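Local coordinates for uncharacterized protein MG376 homolog (Mycoplasma pneumoniae, PDB 2HQL) that probably binds single-stranded DNA, as a small OB-fold protein whose assembly holds two copies of the chain, at residues S20-K25 with Q55-L60; T32-R37 with L43-Y48; Y79-R82 with W87-T90. All blocks are in the same frame, centred on the assembly; numbering follows the deposited sequence.

Interaction 1: residues S20-K25 with Q55-L60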
loop_
_atom_site.group_PDB
_atom_site.type_symbol
_atom_site.label_atom_id
_atom_site.label_comp_id
_atom_site.label_asym_id
_atom_site.label_seq_id
_atom_site.Cartn_x
_atom_site.Cartn_y
_atom_site.Cartn_z
ATOM N N SER A 20 -4.845 -17.425 -5.838
ATOM C CA SER A 20 -3.617 -17.520 -5.057
ATOM C C SER A 20 -2.714 -18.626 -5.588
ATOM O O SER A 20 -3.174 -19.511 -6.298
ATOM C CB SER A 20 -3.953 -17.806 -3.589
ATOM O OG SER A 20 -4.529 -19.093 -3.446
ATOM N N CYS A 21 -1.428 -18.577 -5.246
ATOM C CA CYS A 21 -0.501 -19.609 -5.700
ATOM C C CYS A 21 0.842 -19.604 -4.978
ATOM O O CYS A 21 1.260 -18.597 -4.406
ATOM C CB CYS A 21 -0.261 -19.492 -7.211
ATOM S SG CYS A 21 0.678 -18.048 -7.740
ATOM N N TRP A 22 1.511 -20.754 -5.035
ATOM C CA TRP A 22 2.812 -20.951 -4.410
ATOM C C TRP A 22 3.947 -20.638 -5.371
ATOM O O TRP A 22 3.852 -20.938 -6.562
ATOM C CB TRP A 22 2.972 -22.404 -3.939
ATOM C CG TRP A 22 2.187 -22.759 -2.703
ATOM C CD1 TRP A 22 0.978 -23.413 -2.642
ATOM C CD2 TRP A 22 2.571 -22.501 -1.343
ATOM N NE1 TRP A 22 0.599 -23.579 -1.328
ATOM C CE2 TRP A 22 1.556 -23.029 -0.512
ATOM C CE3 TRP A 22 3.678 -21.869 -0.748
ATOM C CZ2 TRP A 22 1.614 -22.950 0.884
ATOM C CZ3 TRP A 22 3.735 -21.787 0.642
ATOM C CH2 TRP A 22 2.707 -22.328 1.441
ATOM N N SER A 23 5.011 -20.030 -4.842
ATOM C CA SER A 23 6.198 -19.713 -5.621
ATOM C C SER A 23 6.827 -21.069 -5.907
ATOM O O SER A 23 6.341 -22.086 -5.412
ATOM C CB SER A 23 7.160 -18.852 -4.809
ATOM O OG SER A 23 7.532 -19.516 -3.616
ATOM N N VAL A 24 7.916 -21.095 -6.666
ATOM C CA VAL A 24 8.535 -22.368 -7.029
ATOM C C VAL A 24 8.955 -23.297 -5.889
ATOM O O VAL A 24 8.426 -24.396 -5.783
ATOM C CB VAL A 24 9.712 -22.145 -7.987
ATOM C CG1 VAL A 24 10.254 -23.497 -8.475
ATOM C CG2 VAL A 24 9.237 -21.309 -9.179
ATOM N N LYS A 25 9.895 -22.885 -5.043
ATOM C CA LYS A 25 10.311 -23.743 -3.927
ATOM C C LYS A 25 9.393 -23.537 -2.718
ATOM O O LYS A 25 9.748 -23.880 -1.594
ATOM C CB LYS A 25 11.762 -23.447 -3.528
ATOM C CG LYS A 25 12.802 -23.839 -4.571
ATOM C CD LYS A 25 14.229 -23.543 -4.098
ATOM C CE LYS A 25 14.664 -24.448 -2.936
ATOM N NZ LYS A 25 16.105 -24.269 -2.554
ATOM N N GLN A 55 5.550 -20.336 8.439
ATOM C CA GLN A 55 4.328 -20.878 9.009
ATOM C C GLN A 55 3.106 -20.159 8.457
ATOM O O GLN A 55 2.145 -20.795 8.011
ATOM C CB GLN A 55 4.321 -20.729 10.532
ATOM C CG GLN A 55 5.308 -21.621 11.269
ATOM C CD GLN A 55 4.864 -21.932 12.693
ATOM O OE1 GLN A 55 5.616 -22.517 13.472
ATOM N NE2 GLN A 55 3.633 -21.546 13.033
ATOM N N LEU A 56 3.156 -18.830 8.495
ATOM C CA LEU A 56 2.059 -17.978 8.040
ATOM C C LEU A 56 1.643 -18.167 6.575
ATOM O O LEU A 56 0.543 -17.774 6.194
ATOM C CB LEU A 56 2.407 -16.513 8.323
ATOM C CG LEU A 56 1.333 -15.425 8.180
ATOM C CD1 LEU A 56 0.067 -15.825 8.909
ATOM C CD2 LEU A 56 1.878 -14.115 8.739
ATOM N N ALA A 57 2.510 -18.765 5.759
ATOM C CA ALA A 57 2.171 -19.019 4.358
ATOM C C ALA A 57 1.162 -20.158 4.344
ATOM O O ALA A 57 0.212 -20.169 3.566
ATOM C CB ALA A 57 3.413 -19.417 3.566
ATOM N N TYR A 58 1.383 -21.113 5.236
ATOM C CA TYR A 58 0.519 -22.270 5.376
ATOM C C TYR A 58 -0.794 -21.937 6.072
ATOM O O TYR A 58 -1.802 -22.619 5.863
ATOM C CB TYR A 58 1.271 -23.358 6.119
ATOM C CG TYR A 58 2.282 -24.031 5.239
ATOM C CD1 TYR A 58 1.877 -24.957 4.275
ATOM C CD2 TYR A 58 3.637 -23.733 5.345
ATOM C CE1 TYR A 58 2.798 -25.576 3.440
ATOM C CE2 TYR A 58 4.569 -24.344 4.510
ATOM C CZ TYR A 58 4.143 -25.267 3.561
ATOM O OH TYR A 58 5.057 -25.897 2.740
ATOM N N GLU A 59 -0.771 -20.897 6.905
ATOM C CA GLU A 59 -1.974 -20.423 7.581
ATOM C C GLU A 59 -2.822 -19.750 6.503
ATOM O O GLU A 59 -4.039 -19.925 6.434
ATOM C CB GLU A 59 -1.631 -19.372 8.631
ATOM C CG GLU A 59 -0.829 -19.860 9.812
ATOM C CD GLU A 59 -0.454 -18.723 10.747
ATOM O OE1 GLU A 59 -1.372 -17.977 11.169
ATOM O OE2 GLU A 59 0.754 -18.572 11.057
ATOM N N LEU A 60 -2.146 -18.974 5.660
ATOM C CA LEU A 60 -2.792 -18.249 4.577
ATOM C C LEU A 60 -3.515 -19.207 3.628
ATOM O O LEU A 60 -4.698 -19.019 3.315
ATOM C CB LEU A 60 -1.742 -17.412 3.825
ATOM C CG LEU A 60 -2.199 -16.405 2.758
ATOM C CD1 LEU A 60 -3.361 -15.566 3.299
ATOM C CD2 LEU A 60 -1.016 -15.512 2.354
#
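Trp22 reaches from the end of strand 9-22 to helix 54-64 and touches two successive residues there, Ala57 and Tyr58. No hydrogen bond crosses between the two segments. The contact is made by the six-membered part of the indole.

Its tight part is small. Trp22 CH2 lies 3.7 Å from Ala57 CB, and Trp22 CZ3 is 3.8 Å from the same methyl. Ala57 is buried and points its CB at the strand. The same CH2 sits above the centre of one face of the Tyr58 ring, 3.7 Å above its plane. Trp22 CZ2 flanks it, 3.9 Å from Tyr58 CE1. The two ring planes are 44° apart, with centroids 4.9 Å apart, so the pair is an oblique aromatic contact. With CG anti to the carbonyl carbon (chi1 -74°), the indole extends toward the helix. The backbones stay well apart: Trp22 CA and Ala57 CA are 9.0 Å from each other.

The loose side is that of Tyr58, which is an exposed residue although its ring face receives CH2. Beyond Trp22 the chain leaves the strand, and Val24 and Lys25 are exposed. The indole has further partners. Its NE1 is hydrogen-bonded to Glu61 OE2, one helical turn after Ala57. Lys26 makes a cation-pi contact with the ring, and Phe29 of strand 28-39 meets it as well. The indole thus bonds to helix 54-64 through NE1 and packs on it through its six-membered ring.

The helix follows the third strand in the chain and precedes the fourth. Its Leu60 packs on strands 28-39 and 86-96. A helix placed between the third and fourth strands and packed against the sheet is characteristic of the OB fold.

Interaction 2: residues T32-R37 with L43-Y48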
loop_
_atom_site.group_PDB
_atom_site.type_symbol
_atom_site.label_atom_id
_atom_site.label_comp_id
_atom_site.label_asym_id
_atom_site.label_seq_id
_atom_site.Cartn_x
_atom_site.Cartn_y
_atom_site.Cartn_z
ATOM N N THR A 32 -4.396 -13.022 -4.043
ATOM C CA THR A 32 -4.851 -11.799 -4.679
ATOM C C THR A 32 -6.247 -11.490 -4.170
ATOM O O THR A 32 -7.176 -12.297 -4.311
ATOM C CB THR A 32 -4.860 -11.915 -6.196
ATOM O OG1 THR A 32 -3.507 -11.975 -6.660
ATOM C CG2 THR A 32 -5.537 -10.697 -6.816
ATOM N N ILE A 33 -6.362 -10.302 -3.581
ATOM C CA ILE A 33 -7.579 -9.805 -2.951
ATOM C C ILE A 33 -8.280 -8.692 -3.735
ATOM O O ILE A 33 -7.647 -7.904 -4.427
ATOM C CB ILE A 33 -7.236 -9.258 -1.538
ATOM C CG1 ILE A 33 -6.421 -10.283 -0.753
ATOM C CG2 ILE A 33 -8.474 -8.907 -0.793
ATOM C CD1 ILE A 33 -7.077 -11.623 -0.571
ATOM N N LYS A 34 -9.600 -8.639 -3.595
ATOM C CA LYS A 34 -10.433 -7.625 -4.234
ATOM C C LYS A 34 -11.115 -6.809 -3.140
ATOM O O LYS A 34 -11.625 -7.362 -2.164
ATOM C CB LYS A 34 -11.523 -8.274 -5.093
ATOM C CG LYS A 34 -12.622 -7.294 -5.534
ATOM C CD LYS A 34 -13.819 -7.977 -6.214
ATOM C CE LYS A 34 -14.641 -8.826 -5.239
ATOM N NZ LYS A 34 -15.829 -9.470 -5.900
ATOM N N GLN A 35 -11.116 -5.492 -3.296
ATOM C CA GLN A 35 -11.780 -4.616 -2.339
ATOM C C GLN A 35 -12.685 -3.738 -3.181
ATOM O O GLN A 35 -12.239 -3.215 -4.194
ATOM C CB GLN A 35 -10.770 -3.741 -1.584
ATOM C CG GLN A 35 -11.396 -2.966 -0.429
ATOM C CD GLN A 35 -10.390 -2.224 0.430
ATOM O OE1 GLN A 35 -9.943 -1.123 0.090
ATOM N NE2 GLN A 35 -10.022 -2.833 1.552
ATOM N N MET A 36 -13.945 -3.579 -2.782
ATOM C CA MET A 36 -14.872 -2.747 -3.555
ATOM C C MET A 36 -14.508 -1.262 -3.539
ATOM O O MET A 36 -14.068 -0.717 -2.527
ATOM C CB MET A 36 -16.307 -2.952 -3.066
ATOM C CG MET A 36 -16.774 -4.411 -3.148
ATOM S SD MET A 36 -16.334 -5.212 -4.725
ATOM C CE MET A 36 -17.379 -4.322 -5.888
ATOM N N ARG A 37 -14.707 -0.624 -4.687
ATOM C CA ARG A 37 -14.378 0.775 -4.906
ATOM C C ARG A 37 -15.543 1.444 -5.642
ATOM O O ARG A 37 -16.309 0.790 -6.346
ATOM C CB ARG A 37 -13.109 0.844 -5.777
ATOM C CG ARG A 37 -12.562 2.228 -6.129
ATOM C CD ARG A 37 -11.889 2.902 -4.940
ATOM N NE ARG A 37 -11.059 4.026 -5.356
ATOM C CZ ARG A 37 -9.909 3.897 -6.015
ATOM N NH1 ARG A 37 -9.453 2.690 -6.319
ATOM N NH2 ARG A 37 -9.228 4.973 -6.405
ATOM N N LEU A 43 -20.076 1.145 -9.077
ATOM C CA LEU A 43 -19.455 0.278 -8.085
ATOM C C LEU A 43 -18.462 -0.543 -8.892
ATOM O O LEU A 43 -18.832 -1.241 -9.843
ATOM C CB LEU A 43 -20.479 -0.652 -7.423
ATOM C CG LEU A 43 -20.284 -1.028 -5.942
ATOM C CD1 LEU A 43 -20.772 -2.450 -5.754
ATOM C CD2 LEU A 43 -18.822 -0.921 -5.491
ATOM N N PHE A 44 -17.201 -0.451 -8.491
ATOM C CA PHE A 44 -16.117 -1.111 -9.183
ATOM C C PHE A 44 -15.279 -1.994 -8.236
ATOM O O PHE A 44 -15.772 -2.465 -7.221
ATOM C CB PHE A 44 -15.258 -0.027 -9.848
ATOM C CG PHE A 44 -14.327 -0.552 -10.873
ATOM C CD1 PHE A 44 -14.783 -0.874 -12.147
ATOM C CD2 PHE A 44 -12.998 -0.801 -10.547
ATOM C CE1 PHE A 44 -13.920 -1.447 -13.088
ATOM C CE2 PHE A 44 -12.131 -1.373 -11.470
ATOM C CZ PHE A 44 -12.590 -1.699 -12.747
ATOM N N THR A 45 -14.006 -2.195 -8.554
ATOM C CA THR A 45 -13.162 -3.047 -7.738
ATOM C C THR A 45 -11.678 -2.663 -7.730
ATOM O O THR A 45 -11.168 -2.084 -8.685
ATOM C CB THR A 45 -13.314 -4.503 -8.221
ATOM O OG1 THR A 45 -12.298 -5.322 -7.642
ATOM C CG2 THR A 45 -13.198 -4.568 -9.742
ATOM N N ASP A 46 -11.006 -2.957 -6.618
ATOM C CA ASP A 46 -9.570 -2.725 -6.474
ATOM C C ASP A 46 -8.964 -4.090 -6.174
ATOM O O ASP A 46 -9.510 -4.854 -5.385
ATOM C CB ASP A 46 -9.240 -1.775 -5.321
ATOM C CG ASP A 46 -9.195 -0.316 -5.749
ATOM O OD1 ASP A 46 -9.001 -0.039 -6.952
ATOM O OD2 ASP A 46 -9.338 0.555 -4.869
ATOM N N TYR A 47 -7.856 -4.405 -6.831
ATOM C CA TYR A 47 -7.188 -5.677 -6.620
ATOM C C TYR A 47 -5.816 -5.438 -6.029
ATOM O O TYR A 47 -5.074 -4.548 -6.466
ATOM C CB TYR A 47 -7.056 -6.445 -7.926
ATOM C CG TYR A 47 -8.321 -7.159 -8.366
ATOM C CD1 TYR A 47 -8.391 -8.551 -8.373
ATOM C CD2 TYR A 47 -9.429 -6.445 -8.820
ATOM C CE1 TYR A 47 -9.529 -9.212 -8.829
ATOM C CE2 TYR A 47 -10.569 -7.100 -9.279
ATOM C CZ TYR A 47 -10.608 -8.479 -9.284
ATOM O OH TYR A 47 -11.717 -9.127 -9.771
ATOM N N TYR A 48 -5.496 -6.255 -5.027
ATOM C CA TYR A 48 -4.235 -6.177 -4.312
ATOM C C TYR A 48 -3.616 -7.554 -4.256
ATOM O O TYR A 48 -4.323 -8.561 -4.300
ATOM C CB TYR A 48 -4.486 -5.675 -2.897
ATOM C CG TYR A 48 -5.128 -4.309 -2.860
ATOM C CD1 TYR A 48 -4.384 -3.165 -3.143
ATOM C CD2 TYR A 48 -6.482 -4.157 -2.558
ATOM C CE1 TYR A 48 -4.968 -1.910 -3.124
ATOM C CE2 TYR A 48 -7.078 -2.898 -2.538
ATOM C CZ TYR A 48 -6.313 -1.787 -2.820
ATOM O OH TYR A 48 -6.874 -0.539 -2.798
#
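Arg37 and Asp46 meet across an antiparallel beta hairpin, strands 28-39 and 42-53 of the OB-fold sheet. Together with Tyr48 they have the most surface buried by this contact. All three side chains lie on the same face of the sheet, with Ile33, Gln35 and Phe44.

Arg37 forms a salt bridge with Asp46. Its CG is anti to the backbone N (chi1 -179°), and the chain then bends at chi2, which carries the guanidinium to the Asp46 carboxylate, diagonally across on the partner strand. NH1 is 2.6 Å from Asp46 OD2, but the hydrogen bond is weak, with an N-H...O angle of 124°. The carboxylate lies at the edge of the guanidinium, with the two planes 51° apart. Both groups also have partners in the second subunit: Asp46 OD1 bonds to Thr78 OG1 and Arg37 NH1 to Thr78 O of that chain. Asp46 thus bonds both within the hairpin and to the second subunit.

Tyr48 is buried and pairs with Ile33 through two backbone bonds. Ile33 N to Tyr48 O and Tyr48 N to Ile33 O are both 2.8 Å. Its ring takes Gln35 CB at the edge, 3.9 Å from Tyr48 CE2. The polar end of Gln35 turns elsewhere: NE2 bonds to Glu14 O on strand 9-22, and OE1 to Asn9 ND2 of the second subunit. The backbones of Gln35 and Asp46 are joined by two bonds as well.

The opposite face of the hairpin carries Lys34, Met36, Thr45 and Tyr47. Here the Tyr47 ring turns one face to Lys34. Lys34 CB lies over the centre of the Tyr47 ring in a CH-pi contact, 4.3 Å from the centroid, while Thr32 CG2 touches the ring's edge at CD1, 3.9 Å away.

Interaction 3: residues Y79-R82 with W87-T90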
loop_
_atom_site.group_PDB
_atom_site.type_symbol
_atom_site.label_atom_id
_atom_site.label_comp_id
_atom_site.label_asym_id
_atom_site.label_seq_id
_atom_site.Cartn_x
_atom_site.Cartn_y
_atom_site.Cartn_z
ATOM N N TYR A 79 8.196 -4.153 -6.101
ATOM C CA TYR A 79 9.237 -4.779 -6.912
ATOM C C TYR A 79 9.154 -4.071 -8.257
ATOM O O TYR A 79 8.143 -3.443 -8.565
ATOM C CB TYR A 79 9.043 -6.300 -7.066
ATOM C CG TYR A 79 7.861 -6.740 -7.902
ATOM C CD1 TYR A 79 6.602 -6.903 -7.336
ATOM C CD2 TYR A 79 8.011 -7.030 -9.262
ATOM C CE1 TYR A 79 5.525 -7.346 -8.099
ATOM C CE2 TYR A 79 6.937 -7.476 -10.033
ATOM C CZ TYR A 79 5.701 -7.632 -9.444
ATOM O OH TYR A 79 4.631 -8.081 -10.191
ATOM N N LEU A 80 10.213 -4.150 -9.050
ATOM C CA LEU A 80 10.209 -3.485 -10.342
ATOM C C LEU A 80 9.673 -4.277 -11.528
ATOM O O LEU A 80 10.003 -5.444 -11.736
ATOM C CB LEU A 80 11.613 -3.008 -10.690
ATOM C CG LEU A 80 11.774 -2.349 -12.060
ATOM C CD1 LEU A 80 11.124 -0.969 -12.049
ATOM C CD2 LEU A 80 13.258 -2.256 -12.392
ATOM N N GLU A 81 8.833 -3.607 -12.307
ATOM C CA GLU A 81 8.275 -4.160 -13.525
ATOM C C GLU A 81 9.260 -3.567 -14.547
ATOM O O GLU A 81 9.032 -2.490 -15.095
ATOM C CB GLU A 81 6.869 -3.601 -13.743
ATOM C CG GLU A 81 6.157 -4.169 -14.946
ATOM C CD GLU A 81 5.586 -5.547 -14.673
ATOM O OE1 GLU A 81 6.077 -6.218 -13.736
ATOM O OE2 GLU A 81 4.652 -5.966 -15.395
ATOM N N ARG A 82 10.371 -4.261 -14.767
ATOM C CA ARG A 82 11.420 -3.787 -15.672
ATOM C C ARG A 82 10.974 -3.267 -17.028
ATOM O O ARG A 82 11.713 -2.526 -17.676
ATOM C CB ARG A 82 12.466 -4.875 -15.900
ATOM C CG ARG A 82 13.055 -5.478 -14.641
ATOM C CD ARG A 82 14.251 -6.311 -15.031
ATOM N NE ARG A 82 14.625 -7.310 -14.038
ATOM C CZ ARG A 82 15.638 -8.156 -14.206
ATOM N NH1 ARG A 82 16.361 -8.103 -15.320
ATOM N NH2 ARG A 82 15.917 -9.053 -13.274
ATOM N N TRP A 87 6.945 0.366 -10.553
ATOM C CA TRP A 87 7.247 -0.371 -9.337
ATOM C C TRP A 87 5.918 -0.870 -8.808
ATOM O O TRP A 87 5.116 -0.095 -8.297
ATOM C CB TRP A 87 7.922 0.528 -8.306
ATOM C CG TRP A 87 9.282 0.922 -8.712
ATOM C CD1 TRP A 87 9.622 1.796 -9.699
ATOM C CD2 TRP A 87 10.507 0.392 -8.204
ATOM N NE1 TRP A 87 10.987 1.842 -9.842
ATOM C CE2 TRP A 87 11.555 0.986 -8.935
ATOM C CE3 TRP A 87 10.822 -0.532 -7.202
ATOM C CZ2 TRP A 87 12.894 0.686 -8.697
ATOM C CZ3 TRP A 87 12.147 -0.829 -6.967
ATOM C CH2 TRP A 87 13.168 -0.224 -7.708
ATOM N N LYS A 88 5.684 -2.166 -8.952
ATOM C CA LYS A 88 4.438 -2.786 -8.521
ATOM C C LYS A 88 4.392 -2.910 -7.002
ATOM O O LYS A 88 5.428 -2.997 -6.360
ATOM C CB LYS A 88 4.296 -4.168 -9.182
ATOM C CG LYS A 88 4.328 -4.148 -10.715
ATOM C CD LYS A 88 3.014 -3.657 -11.283
ATOM C CE LYS A 88 3.119 -3.258 -12.764
ATOM N NZ LYS A 88 1.868 -2.592 -13.265
ATOM N N THR A 89 3.189 -2.906 -6.437
ATOM C CA THR A 89 3.001 -3.018 -4.988
ATOM C C THR A 89 2.453 -4.371 -4.491
ATOM O O THR A 89 1.549 -4.960 -5.096
ATOM C CB THR A 89 2.057 -1.912 -4.496
ATOM O OG1 THR A 89 2.711 -0.650 -4.629
ATOM C CG2 THR A 89 1.669 -2.123 -3.053
ATOM N N THR A 90 3.017 -4.853 -3.386
ATOM C CA THR A 90 2.583 -6.105 -2.754
ATOM C C THR A 90 2.596 -5.892 -1.245
ATOM O O THR A 90 3.359 -5.069 -0.739
ATOM C CB THR A 90 3.533 -7.306 -3.054
ATOM O OG1 THR A 90 4.845 -7.030 -2.547
ATOM C CG2 THR A 90 3.613 -7.573 -4.540
#
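The Tyr79 ring has Lys88 on one face and Thr90 at its edge. Lys88 CB lies 3.5 Å above the ring plane, offset toward the rim, and is 3.6 Å from Tyr79 CE1. This is a CH-pi contact. Thr90 CG2 approaches near the ring plane, 4.0 Å from Tyr79 CE1. Tyr79 CG stands between the backbone N and the carbonyl carbon (chi1 69°), which lays the ring across the neighbouring strand.

The Trp87 indole lies on the other face of the sheet. Leu80 CD1 sits over the five-membered ring, 3.7 Å from its centroid and 18° off the normal. The indole atom nearest to Leu80 CD1 is Trp87 NE1, 3.6 Å away.

Lys88 continues past the tyrosine to Glu81. Its chain bends at chi2 (-76°), and Lys88 CE comes 3.8 Å from Glu81 CG. The charged ends do not touch: Glu81 OE2 and Lys88 NZ are 4.9 Å apart. Any attraction between them is probably modest.

Tyr79 and Lys88 are an antiparallel hydrogen-bonded pair. The bond from Lys88 N to Tyr79 O is weak despite its 2.8 Å length. The return bond, Tyr79 N to Lys88 O, is less certain because that oxygen's place is in doubt. Leu80 and Trp87 are the adjoining non-hydrogen-bonded pair.

This is a surface contact near the turn end of the hairpin of strands 69-81 and 86-96. Trp87 also rests on Thr78 of its own chain, and meets Tyr47 and Thr45 of the second subunit. In the sheet, strand 86-96 runs parallel to its other neighbour, strand 42-53, and strand 69-81 lies beside strand 9-22.

The three contacts belong to one OB-fold sheet and its helix. Interactions 1 and 2 have centres 22 Å apart, on opposite sides of the chain's centre, and their nearest atoms are about 5 Å apart. Strands 9-22 and 28-39 link them as sheet neighbours. Interaction 3 is centred 20 Å from interaction 1 and 19 Å from interaction 2. Its nearest atoms are about 11 Å and 6 Å from theirs. Interactions 2 and 3 both touch the second subunit, where Trp87 of one chain meets Phe44 of the other. No other chain of the assembly touches the segments of interaction 1.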